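Local coordinates for protein Amuc_1100 (Akkermansia muciniphila, PDB 6KNY) that is of unknown function and is predicted to be anchored in a membrane by a transmembrane helix that the crystallised construct lacks, at residues Gln74-Leu77 against Lys78-Asp82; Thr54-Lys57 against Pro58-Ala61; Ser118-Gly121 against Phe122-Lys125. All coordinates share one frame; numbering follows the deposited sequence. Where two conformers were deposited one is given.

How the interactions relate
Along the chain interaction 2 comes first, then interaction 1, then interaction 3. Interaction 1 is on helix 70-91 and interaction 3 on helix 117-134; their centres lie 12 Å apart, and they touch through the salt bridge Glu76-Lys125 and the packing of Leu124 on Phe80. Helix 117-134 rests on strands 170-181 and 265-276 of the mixed five-stranded sheet, so the two contacts mark successive layers outward from it. Interaction 2, spanning the end of helix 51-55 and the following loop, stands apart: its centre is 28 Å from that of interaction 1 and 18 Å from that of interaction 3. It meets the same sheet at Phe276, which places the N-terminal segment beside the end of strand 265-276.

Interaction 1 (Gln74-Leu77 against Lys78-Asp82); sequences QNEL and KTFRD
The carbonyl oxygen Asn75 O is gripped twice by Thr79: OG1 donates to it at 2.8 Å and the backbone N of the same residue at 3.1 Å. The two donors arrive from opposite faces of the carbonyl plane, each tilted well out of it. What makes the double grip possible is the first torsion of Thr79, which sets OG1 beside its own backbone N (chi1 -61°) and turns the hydroxyl back over the preceding turn. One residue further on, and so round the helix from that pair, Glu76 and Phe80 run side by side. Glu76 CG sits over one face of the Phe80 ring, 3.9 Å from its centroid and displaced toward the rim, a CH-pi contact. Beyond it the extended chain carries the carboxylate out over the rim on that same face, with OE2 3.4 Å from Phe80 CZ and the carboxylate plane turned 36° from that of the ring. OE2 is paired with Lys125 of helix 117-134, a charge that probably steadies the carboxylate beside the ring. Gln74 and Lys78 also lie alongside each other, but only loosely, CG to CE being 4.2 Å; the Gln74 amide turns to Thr109 and Tyr107. The i to i+4 bond from Phe80 N to Glu76 O, 2.9 Å long with an N-H...O angle of 170°, belongs to the regular alpha-helix 70-91, whose Phe80 flank packs on helix 117-134.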
loop_
_atom_site.group_PDB
_atom_site.type_symbol
_atom_site.label_atom_id
_atom_site.label_comp_id
_atom_site.label_asym_id
_atom_site.label_seq_id
_atom_site.Cartn_x
_atom_site.Cartn_y
_atom_site.Cartn_z
ATOM N N GLN A 74 6.874 13.015 -6.162
ATOM C CA GLN A 74 8.199 12.603 -5.705
ATOM C C GLN A 74 8.510 13.165 -4.327
ATOM O O GLN A 74 9.094 12.480 -3.478
ATOM C CB GLN A 74 9.230 13.061 -6.724
ATOM C CG GLN A 74 10.535 12.353 -6.676
ATOM C CD GLN A 74 11.363 12.650 -7.901
ATOM O OE1 GLN A 74 11.323 13.762 -8.429
ATOM N NE2 GLN A 74 12.091 11.651 -8.383
ATOM N N ASN A 75 8.104 14.409 -4.083
ATOM C CA ASN A 75 8.330 15.022 -2.781
ATOM C C ASN A 75 7.473 14.346 -1.712
ATOM O O ASN A 75 7.923 14.140 -0.580
ATOM C CB ASN A 75 8.057 16.527 -2.892
ATOM C CG ASN A 75 7.682 17.164 -1.571
ATOM O OD1 ASN A 75 8.539 17.397 -0.717
ATOM N ND2 ASN A 75 6.403 17.473 -1.406
ATOM N N GLU A 76 6.247 13.951 -2.063
ATOM C CA GLU A 76 5.419 13.194 -1.122
ATOM C C GLU A 76 6.013 11.810 -0.858
ATOM O O GLU A 76 6.018 11.329 0.283
ATOM C CB GLU A 76 3.990 13.074 -1.657
ATOM C CG GLU A 76 3.016 12.446 -0.668
ATOM C CD GLU A 76 1.607 12.314 -1.238
ATOM O OE1 GLU A 76 1.468 12.099 -2.465
ATOM O OE2 GLU A 76 0.639 12.441 -0.459
ATOM N N LEU A 77 6.526 11.161 -1.905
ATOM C CA LEU A 77 7.156 9.851 -1.744
ATOM C C LEU A 77 8.337 9.901 -0.771
ATOM O O LEU A 77 8.463 9.058 0.128
ATOM C CB LEU A 77 7.606 9.328 -3.109
ATOM C CG LEU A 77 8.497 8.075 -3.126
ATOM C CD1 LEU A 77 7.790 6.855 -2.479
ATOM C CD2 LEU A 77 9.000 7.758 -4.534
ATOM N N LYS A 78 9.210 10.884 -0.968
ATOM C CA LYS A 78 10.388 11.046 -0.123
ATOM C C LYS A 78 9.991 11.301 1.325
ATOM O O LYS A 78 10.567 10.727 2.248
ATOM C CB LYS A 78 11.263 12.190 -0.639
ATOM C CG LYS A 78 12.415 11.740 -1.522
ATOM C CD LYS A 78 12.716 12.766 -2.602
ATOM C CE LYS A 78 13.487 12.145 -3.755
ATOM N NZ LYS A 78 14.957 12.333 -3.606
ATOM N N THR A 79 9.004 12.170 1.514
ATOM C CA THR A 79 8.525 12.506 2.856
ATOM C C THR A 79 7.969 11.273 3.555
ATOM O O THR A 79 8.304 10.991 4.712
ATOM C CB THR A 79 7.453 13.592 2.779
ATOM O OG1 THR A 79 8.003 14.773 2.183
ATOM C CG2 THR A 79 6.894 13.908 4.171
ATOM N N PHE A 80 7.104 10.530 2.861
ATOM C CA PHE A 80 6.534 9.309 3.427
ATOM C C PHE A 80 7.628 8.315 3.779
ATOM O O PHE A 80 7.584 7.671 4.833
ATOM C CB PHE A 80 5.547 8.681 2.440
ATOM C CG PHE A 80 4.206 9.381 2.380
ATOM C CD1 PHE A 80 3.854 10.315 3.346
ATOM C CD2 PHE A 80 3.298 9.091 1.369
ATOM C CE1 PHE A 80 2.622 10.957 3.297
ATOM C CE2 PHE A 80 2.053 9.730 1.321
ATOM C CZ PHE A 80 1.720 10.658 2.282
ATOM N N ARG A 81 8.623 8.182 2.902
ATOM C CA ARG A 81 9.703 7.228 3.143
ATOM C C ARG A 81 10.489 7.606 4.390
ATOM O O ARG A 81 10.759 6.760 5.255
ATOM C CB ARG A 81 10.628 7.150 1.924
ATOM C CG ARG A 81 11.961 6.442 2.221
ATOM C CD ARG A 81 12.649 5.972 0.963
ATOM N NE ARG A 81 13.917 5.304 1.252
ATOM C CZ ARG A 81 15.058 5.936 1.517
ATOM N NH1 ARG A 81 15.094 7.261 1.533
ATOM N NH2 ARG A 81 16.163 5.240 1.769
ATOM N N ASP A 82 10.840 8.882 4.512
ATOM C CA ASP A 82 11.628 9.327 5.654
ATOM C C ASP A 82 10.854 9.174 6.957
ATOM O O ASP A 82 11.426 8.797 7.984
ATOM C CB ASP A 82 12.074 10.766 5.418
ATOM C CG ASP A 82 13.092 10.873 4.299
ATOM O OD1 ASP A 82 13.111 9.996 3.413
ATOM O OD2 ASP A 82 13.910 11.803 4.333
#

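Interaction 2 (Thr54-Lys57 against Pro58-Ala61); sequences TAYK and PFLA
Tyr56 O accepts from Phe59 N at 2.9 Å, and Lys57 O from Leu60 N at 3.2 Å: two successive i to i+3 bonds, the pattern of overlapping beta-turns, here following the end of helix 51-55. Tyr56 is the first residue to leave helical backbone angles. Both donors stand above the carbonyl planes, by 39° at Tyr56 O and 56° at Lys57 O, so neither bond uses a lone-pair direction. Lys57 O has a further partner, a water that donates to it at 2.6 Å and accepts from Ala61 N, bridging the i and i+4 residues. Pro58 has no N-H to offer; its CD sits 3.4 Å from Lys57 CB, a close approach that comes with the residue-proline link.

The one apolar side-chain pair across the turn joins Tyr56 and Phe59: Phe59 CD2 comes to the edge of the Tyr56 ring, near its plane, and meets Tyr56 CB at 4.1 Å. Leu60 instead lies over the carbonyl oxygens, its CG beside its backbone N (chi1 -57°), which folds the chain back over the turn. The side chains of Tyr56, Phe59 and Leu60 all touch Phe276 of strand 265-276, and Tyr56 and Phe59 share Leu200. Cut back to an alanine, the Leu60 position loses the branch over the turn carbonyls, which would probably open a gap against Phe276 and Pro279. That branch spans both acceptors: Leu60 CG lies 3.4 Å from Lys57 O, while Leu60 CD2 is 3.6 Å from Tyr56 O.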
loop_
_atom_site.group_PDB
_atom_site.type_symbol
_atom_site.label_atom_id
_atom_site.label_comp_id
_atom_site.label_asym_id
_atom_site.label_seq_id
_atom_site.Cartn_x
_atom_site.Cartn_y
_atom_site.Cartn_z
ATOM N N THR A 54 -23.377 1.245 -2.804
ATOM C CA THR A 54 -23.883 0.877 -1.482
ATOM C C THR A 54 -22.901 -0.023 -0.750
ATOM O O THR A 54 -22.541 0.225 0.407
ATOM C CB THR A 54 -25.214 0.138 -1.601
ATOM O OG1 THR A 54 -26.194 0.969 -2.209
ATOM C CG2 THR A 54 -25.714 -0.266 -0.211
ATOM N N ALA A 55 -22.488 -1.102 -1.406
ATOM C CA ALA A 55 -21.726 -2.138 -0.728
ATOM C C ALA A 55 -20.382 -1.624 -0.240
ATOM O O ALA A 55 -19.876 -2.104 0.775
ATOM C CB ALA A 55 -21.519 -3.339 -1.667
ATOM N N TYR A 56 -19.782 -0.666 -0.948
ATOM C CA TYR A 56 -18.421 -0.211 -0.674
ATOM C C TYR A 56 -18.378 1.292 -0.406
ATOM O O TYR A 56 -17.354 1.957 -0.633
ATOM C CB TYR A 56 -17.497 -0.605 -1.828
ATOM C CG TYR A 56 -17.493 -2.113 -2.032
ATOM C CD1 TYR A 56 -17.020 -2.972 -1.037
ATOM C CD2 TYR A 56 -18.032 -2.676 -3.183
ATOM C CE1 TYR A 56 -17.035 -4.355 -1.206
ATOM C CE2 TYR A 56 -18.068 -4.068 -3.362
ATOM C CZ TYR A 56 -17.568 -4.900 -2.371
ATOM O OH TYR A 56 -17.602 -6.276 -2.555
ATOM N N LYS A 57 -19.484 1.822 0.114
ATOM C CA LYS A 57 -19.632 3.261 0.338
ATOM C C LYS A 57 -18.435 3.931 1.005
ATOM O O LYS A 57 -17.985 4.972 0.498
ATOM C CB LYS A 57 -20.908 3.517 1.155
ATOM C CG LYS A 57 -21.209 5.015 1.370
ATOM C CD LYS A 57 -22.589 5.221 2.015
ATOM C CE LYS A 57 -22.954 6.703 2.151
ATOM N NZ LYS A 57 -24.259 7.038 1.483
ATOM N N PRO A 58 -17.880 3.429 2.117
ATOM C CA PRO A 58 -16.783 4.173 2.769
ATOM C C PRO A 58 -15.503 4.205 1.960
ATOM O O PRO A 58 -14.628 5.024 2.258
ATOM C CB PRO A 58 -16.565 3.431 4.100
ATOM C CG PRO A 58 -17.203 2.087 3.935
ATOM C CD PRO A 58 -18.255 2.208 2.865
ATOM N N PHE A 59 -15.369 3.381 0.926
ATOM C CA PHE A 59 -14.157 3.400 0.120
ATOM C C PHE A 59 -14.236 4.324 -1.081
ATOM O O PHE A 59 -13.233 4.471 -1.787
ATOM C CB PHE A 59 -13.818 1.978 -0.330
ATOM C CG PHE A 59 -13.709 1.029 0.814
ATOM C CD1 PHE A 59 -12.681 1.174 1.733
ATOM C CD2 PHE A 59 -14.660 0.044 1.021
ATOM C CE1 PHE A 59 -12.569 0.319 2.822
ATOM C CE2 PHE A 59 -14.560 -0.815 2.109
ATOM C CZ PHE A 59 -13.502 -0.688 3.003
ATOM N N LEU A 60 -15.385 4.969 -1.316
ATOM C CA LEU A 60 -15.547 5.718 -2.560
ATOM C C LEU A 60 -14.766 7.024 -2.540
ATOM O O LEU A 60 -14.115 7.365 -3.533
ATOM C CB LEU A 60 -17.030 6.003 -2.830
ATOM C CG LEU A 60 -17.961 4.789 -2.911
ATOM C CD1 LEU A 60 -19.378 5.225 -3.347
ATOM C CD2 LEU A 60 -17.411 3.670 -3.832
ATOM N N ALA A 61 -14.792 7.744 -1.408
ATOM C CA ALA A 61 -14.317 9.132 -1.393
ATOM C C ALA A 61 -12.821 9.219 -1.663
ATOM O O ALA A 61 -12.361 10.117 -2.385
ATOM C CB ALA A 61 -14.651 9.802 -0.060
HETATM O O HOH W 1 -16.874 7.229 0.946
#

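Interaction 3 (Ser118-Gly121 against Phe122-Lys125); sequences STLG and FELK
Phe122 packs its CB 3.5 Å from Thr119 O, and its backbone N donates to Ser118 O one turn back. Its CG is anti to the backbone N (chi1 165°), which takes the ring away from the 118-121 turn; there it meets His275 edge to face and touches Met173 and Leu273 on the sheet. Glu123 follows, with its N bonded to Thr119 O at 3.1 Å and lying in the carbonyl plane. The Glu123 and Leu120 side chains cross obliquely, and their nearest approach is a loose 4.1 Å between OE1 and CD2. The same OE1 forms a salt bridge with Arg147, so this largely buried carboxylate has a charged mate beyond the helix. These i to i+4 bonds are those of a continuous alpha-helix, 117-134, sandwiched between the sheet and helix 70-91, and the chain passes from the sheet-facing Phe122 and Glu123 to the other flank. Leu124 N makes the shortest of the four backbone bonds, 2.7 Å to Leu120 O, while its CB stands 3.2 Å from that same oxygen. The side chains of Leu120 and Leu124 both touch Phe73 of helix 70-91. Lys125 N closes on Gly121 O at 2.9 Å with the donor tilted 33° from the carbonyl plane. Lys125 CG, set beside its own backbone N (chi1 -76°), lies 3.3 Å from that oxygen, and the chain beyond, bent at chi2 and chi4, leads NZ to its salt-bridge partner Glu76 on helix 70-91.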
loop_
_atom_site.group_PDB
_atom_site.type_symbol
_atom_site.label_atom_id
_atom_site.label_comp_id
_atom_site.label_asym_id
_atom_site.label_seq_id
_atom_site.Cartn_x
_atom_site.Cartn_y
_atom_site.Cartn_z
ATOM N N SER A 118 -1.186 11.657 -10.782
ATOM C CA SER A 118 -2.361 11.714 -9.914
ATOM C C SER A 118 -2.824 10.309 -9.515
ATOM O O SER A 118 -3.202 10.070 -8.357
ATOM C CB SER A 118 -3.469 12.477 -10.635
ATOM O OG SER A 118 -4.700 12.374 -9.952
ATOM N N THR A 119 -2.814 9.379 -10.466
ATOM C CA THR A 119 -3.103 7.979 -10.160
ATOM C C THR A 119 -2.086 7.408 -9.168
ATOM O O THR A 119 -2.456 6.772 -8.168
ATOM C CB THR A 119 -3.137 7.194 -11.473
ATOM O OG1 THR A 119 -4.125 7.794 -12.336
ATOM C CG2 THR A 119 -3.471 5.716 -11.250
ATOM N N LEU A 120 -0.796 7.679 -9.394
ATOM C CA LEU A 120 0.241 7.247 -8.457
ATOM C C LEU A 120 0.069 7.849 -7.064
ATOM O O LEU A 120 0.442 7.214 -6.061
ATOM C CB LEU A 120 1.614 7.617 -9.003
ATOM C CG LEU A 120 2.000 6.861 -10.272
ATOM C CD1 LEU A 120 3.275 7.432 -10.874
ATOM C CD2 LEU A 120 2.171 5.376 -9.964
ATOM N N GLY A 121 -0.440 9.085 -6.971
ATOM C CA GLY A 121 -0.612 9.694 -5.657
ATOM C C GLY A 121 -1.691 9.009 -4.845
ATOM O O GLY A 121 -1.572 8.868 -3.631
ATOM N N PHE A 122 -2.763 8.576 -5.509
ATOM C CA PHE A 122 -3.760 7.749 -4.841
ATOM C C PHE A 122 -3.122 6.461 -4.342
ATOM O O PHE A 122 -3.286 6.087 -3.181
ATOM C CB PHE A 122 -4.916 7.424 -5.793
ATOM C CG PHE A 122 -5.789 6.295 -5.314
ATOM C CD1 PHE A 122 -6.775 6.522 -4.358
ATOM C CD2 PHE A 122 -5.604 5.001 -5.783
ATOM C CE1 PHE A 122 -7.571 5.474 -3.896
ATOM C CE2 PHE A 122 -6.400 3.962 -5.331
ATOM C CZ PHE A 122 -7.379 4.194 -4.398
ATOM N N GLU A 123 -2.369 5.781 -5.211
ATOM C CA GLU A 123 -1.762 4.503 -4.836
ATOM C C GLU A 123 -0.740 4.681 -3.725
ATOM O O GLU A 123 -0.688 3.889 -2.776
ATOM C CB GLU A 123 -1.119 3.839 -6.054
ATOM C CG GLU A 123 -0.764 2.399 -5.783
ATOM C CD GLU A 123 -0.227 1.675 -6.993
ATOM O OE1 GLU A 123 0.351 2.334 -7.885
ATOM O OE2 GLU A 123 -0.365 0.436 -7.031
ATOM N N LEU A 124 0.076 5.731 -3.818
ATOM C CA LEU A 124 1.046 6.015 -2.767
ATOM C C LEU A 124 0.362 6.319 -1.437
ATOM O O LEU A 124 0.804 5.846 -0.385
ATOM C CB LEU A 124 1.935 7.180 -3.205
ATOM C CG LEU A 124 2.873 7.796 -2.156
ATOM C CD1 LEU A 124 3.732 6.729 -1.460
ATOM C CD2 LEU A 124 3.742 8.904 -2.780
ATOM N N LYS A 125 -0.715 7.112 -1.455
ATOM C CA LYS A 125 -1.383 7.430 -0.190
ATOM C C LYS A 125 -1.990 6.185 0.441
ATOM O O LYS A 125 -1.921 6.011 1.664
ATOM C CB LYS A 125 -2.463 8.507 -0.388
ATOM C CG LYS A 125 -1.880 9.911 -0.560
ATOM C CD LYS A 125 -2.091 10.848 0.667
ATOM C CE LYS A 125 -1.753 12.333 0.411
ATOM N NZ LYS A 125 -0.796 12.966 1.382
#